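Local coordinates for conserved hypothetical protein (Xanthomonas campestris, PDB 1TTZ) that is of unknown function but, as a glutaredoxin-like protein of the thioredoxin clan, may take part in thiol-disulfide chemistry, at residues A[51-54]-A[55-59]. Numbering follows the deposited sequence.
Sequences LRDP and MGREL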
loop_
_atom_site.group_PDB
_atom_site.type_symbol
_atom_site.label_atom_id
_atom_site.label_comp_id
_atom_site.label_asym_id
_atom_site.label_seq_id
_atom_site.Cartn_x
_atom_site.Cartn_y
_atom_site.Cartn_z
ATOM N N LEU A 51 0.057 1.733 -1.745
ATOM C CA LEU A 51 1.477 1.417 -1.623
ATOM C C LEU A 51 2.314 2.522 -2.260
ATOM O O LEU A 51 1.987 3.007 -3.342
ATOM C CB LEU A 51 1.793 0.092 -2.318
ATOM C CG LEU A 51 1.757 -1.171 -1.461
ATOM C CD1 LEU A 51 1.794 -2.390 -2.368
ATOM C CD2 LEU A 51 2.942 -1.180 -0.486
ATOM N N ARG A 52 3.391 2.920 -1.593
ATOM C CA ARG A 52 4.253 3.966 -2.129
ATOM C C ARG A 52 5.701 3.483 -2.054
ATOM O O ARG A 52 6.124 2.956 -1.025
ATOM C CB ARG A 52 4.072 5.247 -1.304
ATOM C CG ARG A 52 4.849 6.462 -1.798
ATOM C CD ARG A 52 4.775 7.589 -0.776
ATOM N NE ARG A 52 5.580 8.750 -1.150
ATOM C CZ ARG A 52 5.158 9.736 -1.937
ATOM N NH1 ARG A 52 5.964 10.750 -2.219
ATOM N NH2 ARG A 52 3.929 9.715 -2.434
ATOM N N ASP A 53 6.459 3.634 -3.138
ATOM C CA ASP A 53 7.847 3.198 -3.105
ATOM C C ASP A 53 8.797 4.369 -2.878
ATOM O O ASP A 53 8.377 5.524 -2.857
ATOM C CB ASP A 53 8.217 2.421 -4.385
ATOM C CG ASP A 53 8.268 3.290 -5.629
ATOM O OD1 ASP A 53 8.213 4.530 -5.517
ATOM O OD2 ASP A 53 8.377 2.711 -6.732
ATOM N N PRO A 54 10.092 4.085 -2.686
ATOM C CA PRO A 54 11.079 5.147 -2.455
ATOM C C PRO A 54 11.031 6.276 -3.484
ATOM O O PRO A 54 11.184 7.447 -3.135
ATOM C CB PRO A 54 12.405 4.387 -2.474
ATOM C CG PRO A 54 12.025 3.057 -1.883
ATOM C CD PRO A 54 10.724 2.753 -2.602
HETATM N N MSE A 55 10.803 5.916 -4.742
HETATM C CA MSE A 55 10.736 6.882 -5.835
HETATM C C MSE A 55 9.530 7.801 -5.734
HETATM O O MSE A 55 9.468 8.830 -6.404
HETATM C CB MSE A 55 10.692 6.150 -7.177
HETATM C CG MSE A 55 11.840 6.491 -8.104
HETATM SE SE MSE A 55 13.556 6.247 -7.244
HETATM C CE MSE A 55 14.055 8.110 -7.007
ATOM N N GLY A 56 8.566 7.425 -4.905
ATOM C CA GLY A 56 7.383 8.245 -4.754
ATOM C C GLY A 56 6.218 7.747 -5.587
ATOM O O GLY A 56 5.154 8.362 -5.583
ATOM N N ARG A 57 6.411 6.648 -6.315
ATOM C CA ARG A 57 5.335 6.085 -7.125
ATOM C C ARG A 57 4.313 5.484 -6.183
ATOM O O ARG A 57 4.663 5.026 -5.098
ATOM C CB ARG A 57 5.849 4.978 -8.046
ATOM C CG ARG A 57 6.737 5.420 -9.193
ATOM C CD ARG A 57 6.942 4.241 -10.144
ATOM N NE ARG A 57 7.387 3.065 -9.406
ATOM C CZ ARG A 57 7.065 1.812 -9.708
ATOM N NH1 ARG A 57 6.286 1.548 -10.748
ATOM N NH2 ARG A 57 7.520 0.823 -8.954
ATOM N N GLU A 58 3.053 5.481 -6.590
ATOM C CA GLU A 58 2.006 4.924 -5.753
ATOM C C GLU A 58 1.061 3.991 -6.508
ATOM O O GLU A 58 0.762 4.195 -7.686
ATOM C CB GLU A 58 1.227 6.055 -5.060
ATOM C CG GLU A 58 2.014 6.727 -3.925
ATOM C CD GLU A 58 1.209 7.765 -3.157
ATOM O OE1 GLU A 58 1.682 8.205 -2.086
ATOM O OE2 GLU A 58 0.111 8.147 -3.620
ATOM N N LEU A 59 0.625 2.946 -5.811
ATOM C CA LEU A 59 -0.283 1.947 -6.360
ATOM C C LEU A 59 -1.497 1.924 -5.441
ATOM O O LEU A 59 -1.369 1.614 -4.252
ATOM C CB LEU A 59 0.385 0.573 -6.350
ATOM C CG LEU A 59 -0.368 -0.564 -7.047
ATOM C CD1 LEU A 59 -0.417 -0.299 -8.547
ATOM C CD2 LEU A 59 0.339 -1.888 -6.759
#
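The carboxylate oxygen OD2 of D53 is gripped in a salt bridge by two nitrogens of R57, NE at 2.9 Å and NH2 at 3.0 Å, both arriving from the same face of the carboxylate. NE comes on the syn side, whereas NH2 lies nearly in line with the CG-OD2 bond; the oxygen sits close to the guanidinium plane, at its edge, and the two flat groups are turned 41° from each other. The other oxygen, OD1, takes the backbone N-H of R57 at 2.9 Å from above the carboxylate plane. One acid thus ties together the main chain and the side chain of the same arginine. With CG of D53 between its own backbone N and carbonyl carbon (chi1 69°), OD1 is brought to the N-H of R57 and OD2 is left facing its guanidinium.

The connection is a type I turn with a G1 beta bulge, a 3:5 hairpin: D53 to G56 form the turn, closed by the bond from G56 N to D53 O at 2.8 Å. G56, the last residue of the turn, has a positive phi, suited to glycine, and D53 N reaches R57 O. Beyond it, L51 and L59 make an antiparallel hydrogen-bonded pair.

R52 and E58, the non-hydrogen-bonded pair, stand on the face of the sheet opposite L51 and L59. The extended R52 chain packs its CG against CG of E58 at 3.6 Å, and its NH2 forms a salt bridge with OE1 at 2.7 Å, from above a carboxylate turned 79° to the guanidinium. Y44 OH also hydrogen-bonds this OE1, and R47 makes a second salt bridge, to OE2.

The hairpin supplies the last two strands of the thioredoxin-like sheet, 50-52 beside 3-7 and 58-60 at the edge. L51 and L59 pack on helix 65-73, whose W71 receives R57 through a cation-pi contact and a hydrogen bond from R57 NH2, the nitrogen shared with D53, to the W71 backbone O.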